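Local coordinates for putative chromatin binding protein (Chaetomium thermophilum, PDB 6QP0) that binds ATP, probably hydrolysing it in a tRNA-dependent way, and is essential for tRNA modification by the Elongator complex, at residues P3-K15 and T151-A165. Sequence-based numbering, arbitrary orientation.
Sequences PLIVVTGLPSSGK and TPSCVLQVGGGVEKA. With ADP (adenosine-5'-diphosphate), chain B; AF3 (aluminum fluoride), chain C.
Strands 4-9 and 153-158 run parallel, 25° apart, joined by six backbone hydrogen bonds from Leu-4 N to Pro-152 O through Val-158 N to Thr-8 O; as neighbours in a five-stranded parallel sheet, they belong to the core of a P-loop NTPase domain. On one face, Cys-154 SG rests against both branches of Ile-5, 3.9 Å from its CG1. On the other, Thr-8 CG2 meets Val-155 CG1 at 3.5 Å; with OG1 anti to the backbone N (chi1 179°), the methyl faces the neighbouring strand while the hydroxyl is hydrogen-bonded to Tyr-215 and to the carbonyls of Leu-132 and Asn-133. Val-158 CG1 packs against the P-loop, 3.4 Å from Ser-13 O and close to Gly-14 O. Ser-13 OG donates to Leu-10 O (2.6 Å), bracing the turn. Ala-165, in the first turn of helix 162-174, sets its CB against Pro-11 O and Ser-12 O, and Leu-10 CD1 touches Val-162 CG2 at 3.6 Å. Lys-15 bends at chi3 and chi4, and its NZ hydrogen-bonds ADP O3B (2.5 Å) and F3 of the aluminium fluoride, which Ser-12 N also holds, nearly straight at 170°. A methionine here, lacking the ammonium, would probably leave O3B and F3 unbridged and their negative charge less balanced. A largely apolar strand pair thus supports a polar loop whose lysine, with weak amide bonds, holds the beta-phosphate and, with Ser-12 N, a mimic of the transferred phosphoryl group.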
loop_
_atom_site.group_PDB
_atom_site.type_symbol
_atom_site.label_atom_id
_atom_site.label_comp_id
_atom_site.label_asym_id
_atom_site.label_seq_id
_atom_site.Cartn_x
_atom_site.Cartn_y
_atom_site.Cartn_z
ATOM N N PRO A 3 11.577 -9.617 -1.161
ATOM C CA PRO A 3 11.476 -8.155 -1.205
ATOM C C PRO A 3 10.103 -7.629 -0.818
ATOM O O PRO A 3 9.099 -8.307 -1.022
ATOM C CB PRO A 3 11.779 -7.834 -2.674
ATOM C CG PRO A 3 12.705 -8.920 -3.100
ATOM C CD PRO A 3 12.295 -10.159 -2.332
ATOM N N LEU A 4 10.073 -6.420 -0.264
ATOM C CA LEU A 4 8.838 -5.768 0.148
ATOM C C LEU A 4 8.645 -4.500 -0.669
ATOM O O LEU A 4 9.586 -3.718 -0.846
ATOM C CB LEU A 4 8.861 -5.437 1.642
ATOM C CG LEU A 4 7.608 -4.754 2.193
ATOM C CD1 LEU A 4 6.400 -5.672 2.081
ATOM C CD2 LEU A 4 7.827 -4.315 3.632
ATOM N N ILE A 5 7.429 -4.303 -1.164
ATOM C CA ILE A 5 7.061 -3.115 -1.923
ATOM C C ILE A 5 5.886 -2.477 -1.195
ATOM O O ILE A 5 4.763 -2.997 -1.240
ATOM C CB ILE A 5 6.700 -3.445 -3.377
ATOM C CG1 ILE A 5 7.913 -4.034 -4.099
ATOM C CG2 ILE A 5 6.197 -2.198 -4.091
ATOM C CD1 ILE A 5 7.575 -4.713 -5.410
ATOM N N VAL A 6 6.141 -1.361 -0.522
ATOM C CA VAL A 6 5.120 -0.677 0.261
ATOM C C VAL A 6 4.376 0.278 -0.665
ATOM O O VAL A 6 4.922 1.298 -1.092
ATOM C CB VAL A 6 5.729 0.070 1.452
ATOM C CG1 VAL A 6 4.627 0.639 2.338
ATOM C CG2 VAL A 6 6.643 -0.846 2.247
ATOM N N VAL A 7 3.135 -0.061 -0.986
ATOM C CA VAL A 7 2.250 0.860 -1.686
ATOM C C VAL A 7 1.688 1.852 -0.676
ATOM O O VAL A 7 1.479 1.526 0.498
ATOM C CB VAL A 7 1.129 0.096 -2.414
ATOM C CG1 VAL A 7 0.135 1.067 -3.032
ATOM C CG2 VAL A 7 1.717 -0.823 -3.472
ATOM N N THR A 8 1.455 3.079 -1.129
ATOM C CA THR A 8 0.953 4.120 -0.245
ATOM C C THR A 8 0.217 5.161 -1.075
ATOM O O THR A 8 0.541 5.386 -2.243
ATOM C CB THR A 8 2.084 4.779 0.555
ATOM O OG1 THR A 8 1.542 5.815 1.384
ATOM C CG2 THR A 8 3.136 5.367 -0.378
ATOM N N GLY A 9 -0.771 5.787 -0.454
ATOM C CA GLY A 9 -1.558 6.788 -1.139
ATOM C C GLY A 9 -2.763 7.169 -0.311
ATOM O O GLY A 9 -3.001 6.635 0.776
ATOM N N LEU A 10 -3.519 8.114 -0.850
ATOM C CA LEU A 10 -4.729 8.586 -0.200
ATOM C C LEU A 10 -5.839 7.559 -0.355
ATOM O O LEU A 10 -5.747 6.628 -1.158
ATOM C CB LEU A 10 -5.148 9.924 -0.797
ATOM C CG LEU A 10 -4.230 11.113 -0.516
ATOM C CD1 LEU A 10 -4.755 12.351 -1.219
ATOM C CD2 LEU A 10 -4.106 11.355 0.978
ATOM N N PRO A 11 -6.914 7.698 0.416
ATOM C CA PRO A 11 -8.092 6.854 0.189
ATOM C C PRO A 11 -8.620 7.035 -1.227
ATOM O O PRO A 11 -8.796 8.157 -1.705
ATOM C CB PRO A 11 -9.094 7.352 1.238
ATOM C CG PRO A 11 -8.255 8.008 2.286
ATOM C CD PRO A 11 -7.085 8.598 1.570
ATOM N N SER A 12 -8.871 5.912 -1.900
ATOM C CA SER A 12 -9.424 5.917 -3.255
ATOM C C SER A 12 -8.511 6.669 -4.222
ATOM O O SER A 12 -8.970 7.397 -5.105
ATOM C CB SER A 12 -10.836 6.512 -3.271
ATOM O OG SER A 12 -11.297 6.787 -1.958
ATOM N N SER A 13 -7.204 6.479 -4.063
ATOM C CA SER A 13 -6.212 7.124 -4.911
ATOM C C SER A 13 -5.677 6.205 -6.002
ATOM O O SER A 13 -4.846 6.641 -6.806
ATOM C CB SER A 13 -5.048 7.641 -4.060
ATOM O OG SER A 13 -4.408 6.582 -3.369
ATOM N N GLY A 14 -6.127 4.957 -6.050
ATOM C CA GLY A 14 -5.682 4.022 -7.060
ATOM C C GLY A 14 -4.657 3.007 -6.603
ATOM O O GLY A 14 -3.988 2.411 -7.455
ATOM N N LYS A 15 -4.513 2.792 -5.295
ATOM C CA LYS A 15 -3.553 1.813 -4.797
ATOM C C LYS A 15 -3.841 0.429 -5.365
ATOM O O LYS A 15 -2.968 -0.206 -5.971
ATOM C CB LYS A 15 -3.584 1.784 -3.267
ATOM C CG LYS A 15 -3.074 3.054 -2.605
ATOM C CD LYS A 15 -3.202 2.982 -1.088
ATOM C CE LYS A 15 -4.430 3.730 -0.589
ATOM N NZ LYS A 15 -5.690 3.254 -1.223
ATOM N N THR A 151 15.977 -8.562 3.192
ATOM C CA THR A 151 15.487 -8.353 1.838
ATOM C C THR A 151 15.235 -6.873 1.622
ATOM O O THR A 151 14.932 -6.143 2.577
ATOM C CB THR A 151 14.197 -9.151 1.586
ATOM O OG1 THR A 151 13.860 -9.094 0.196
ATOM C CG2 THR A 151 13.046 -8.595 2.415
ATOM N N PRO A 152 15.354 -6.385 0.385
ATOM C CA PRO A 152 15.178 -4.952 0.141
ATOM C C PRO A 152 13.730 -4.517 0.310
ATOM O O PRO A 152 12.792 -5.309 0.197
ATOM C CB PRO A 152 15.636 -4.767 -1.314
ATOM C CG PRO A 152 16.347 -6.038 -1.680
ATOM C CD PRO A 152 15.718 -7.108 -0.848
ATOM N N SER A 153 13.561 -3.223 0.577
ATOM C CA SER A 153 12.247 -2.607 0.681
ATOM C C SER A 153 12.229 -1.304 -0.104
ATOM O O SER A 153 13.262 -0.657 -0.292
ATOM C CB SER A 153 11.869 -2.328 2.139
ATOM O OG SER A 153 12.865 -1.554 2.783
ATOM N N CYS A 154 11.036 -0.924 -0.559
ATOM C CA CYS A 154 10.849 0.338 -1.259
ATOM C C CYS A 154 9.427 0.820 -1.016
ATOM O O CYS A 154 8.597 0.114 -0.435
ATOM C CB CYS A 154 11.133 0.202 -2.760
ATOM S SG CYS A 154 9.894 -0.730 -3.700
ATOM N N VAL A 155 9.156 2.041 -1.468
ATOM C CA VAL A 155 7.849 2.669 -1.324
ATOM C C VAL A 155 7.356 3.081 -2.704
ATOM O O VAL A 155 8.122 3.620 -3.513
ATOM C CB VAL A 155 7.903 3.884 -0.375
ATOM C CG1 VAL A 155 6.529 4.522 -0.253
ATOM C CG2 VAL A 155 8.432 3.468 0.993
ATOM N N LEU A 156 6.077 2.823 -2.969
ATOM C CA LEU A 156 5.449 3.154 -4.248
ATOM C C LEU A 156 4.198 3.979 -3.965
ATOM O O LEU A 156 3.167 3.437 -3.554
ATOM C CB LEU A 156 5.111 1.891 -5.035
ATOM C CG LEU A 156 4.190 2.086 -6.240
ATOM C CD1 LEU A 156 4.773 3.107 -7.209
ATOM C CD2 LEU A 156 3.942 0.760 -6.940
ATOM N N GLN A 157 4.286 5.287 -4.193
ATOM C CA GLN A 157 3.159 6.180 -3.968
ATOM C C GLN A 157 2.289 6.268 -5.214
ATOM O O GLN A 157 2.788 6.232 -6.343
ATOM C CB GLN A 157 3.642 7.575 -3.569
ATOM C CG GLN A 157 2.527 8.499 -3.106
ATOM C CD GLN A 157 3.054 9.805 -2.550
ATOM O OE1 GLN A 157 4.227 10.135 -2.719
ATOM N NE2 GLN A 157 2.190 10.554 -1.878
ATOM N N VAL A 158 0.986 6.389 -4.998
ATOM C CA VAL A 158 0.009 6.421 -6.076
ATOM C C VAL A 158 -0.981 7.535 -5.782
ATOM O O VAL A 158 -1.247 7.868 -4.623
ATOM C CB VAL A 158 -0.718 5.065 -6.229
ATOM C CG1 VAL A 158 -1.841 5.165 -7.251
ATOM C CG2 VAL A 158 0.268 3.974 -6.623
ATOM N N GLY A 159 -1.527 8.116 -6.843
ATOM C CA GLY A 159 -2.527 9.147 -6.679
ATOM C C GLY A 159 -2.723 10.003 -7.908
ATOM O O GLY A 159 -1.754 10.472 -8.511
ATOM N N GLY A 160 -3.982 10.196 -8.294
ATOM C CA GLY A 160 -4.334 11.154 -9.318
ATOM C C GLY A 160 -4.687 12.522 -8.791
ATOM O O GLY A 160 -4.913 13.445 -9.578
ATOM N N GLY A 161 -4.741 12.672 -7.470
ATOM C CA GLY A 161 -5.043 13.945 -6.851
ATOM C C GLY A 161 -6.101 13.823 -5.775
ATOM O O GLY A 161 -6.898 12.882 -5.782
ATOM N N VAL A 162 -6.111 14.772 -4.834
ATOM C CA VAL A 162 -7.135 14.781 -3.797
ATOM C C VAL A 162 -8.518 14.937 -4.413
ATOM O O VAL A 162 -9.502 14.391 -3.901
ATOM C CB VAL A 162 -6.848 15.901 -2.777
ATOM C CG1 VAL A 162 -7.894 15.903 -1.673
ATOM C CG2 VAL A 162 -5.450 15.750 -2.193
ATOM N N GLU A 163 -8.617 15.676 -5.520
ATOM C CA GLU A 163 -9.914 15.915 -6.144
ATOM C C GLU A 163 -10.406 14.672 -6.875
ATOM O O GLU A 163 -11.555 14.253 -6.699
ATOM C CB GLU A 163 -9.821 17.103 -7.103
ATOM N N LYS A 164 -9.553 14.074 -7.711
ATOM C CA LYS A 164 -9.945 12.852 -8.404
ATOM C C LYS A 164 -10.184 11.714 -7.420
ATOM O O LYS A 164 -11.019 10.839 -7.675
ATOM C CB LYS A 164 -8.882 12.453 -9.427
ATOM C CG LYS A 164 -8.784 13.398 -10.615
ATOM N N ALA A 165 -9.464 11.706 -6.296
ATOM C CA ALA A 165 -9.705 10.696 -5.274
ATOM C C ALA A 165 -11.031 10.943 -4.565
ATOM O O ALA A 165 -11.795 10.001 -4.320
ATOM C CB ALA A 165 -8.553 10.679 -4.270
HETATM P PB ADP B . -7.980 2.380 -3.703
HETATM O O1B ADP B . -8.175 0.888 -3.546
HETATM O O2B ADP B . -8.754 3.109 -2.642
HETATM O O3B ADP B . -6.516 2.725 -3.569
HETATM P PA ADP B . -8.763 1.893 -6.487
HETATM O O1A ADP B . -9.778 0.829 -6.144
HETATM O O2A ADP B . -7.453 1.251 -6.888
HETATM O O3A ADP B . -8.538 2.878 -5.180
HETATM O "O5'" ADP B . -9.354 2.826 -7.727
HETATM C "C5'" ADP B . -10.388 3.741 -7.423
HETATM C "C4'" ADP B . -11.127 4.048 -8.564
HETATM O "O4'" ADP B . -10.373 5.034 -9.424
HETATM C "C3'" ADP B . -11.341 2.749 -9.479
HETATM O "O3'" ADP B . -12.697 2.789 -10.121
HETATM C "C2'" ADP B . -10.456 2.806 -10.344
HETATM O "O2'" ADP B . -10.980 2.282 -11.626
HETATM C "C1'" ADP B . -10.035 4.404 -10.514
HETATM N N9 ADP B . -8.625 4.493 -10.686
HETATM C C8 ADP B . -7.598 4.185 -9.895
HETATM N N7 ADP B . -6.482 4.470 -10.573
HETATM C C5 ADP B . -6.837 4.951 -11.777
HETATM C C6 ADP B . -6.091 5.390 -12.850
HETATM N N6 ADP B . -4.787 5.645 -13.452
HETATM N N1 ADP B . -6.689 5.825 -13.946
HETATM C C2 ADP B . -8.040 5.839 -14.018
HETATM N N3 ADP B . -8.782 5.408 -12.969
HETATM C C4 ADP B . -8.171 4.966 -11.852
HETATM AL AL AF3 C . -9.263 1.609 -1.122
HETATM F F1 AF3 C . -8.233 0.263 -1.358
HETATM F F2 AF3 C . -10.811 1.627 -1.845
HETATM F F3 AF3 C . -8.596 3.089 -0.595
#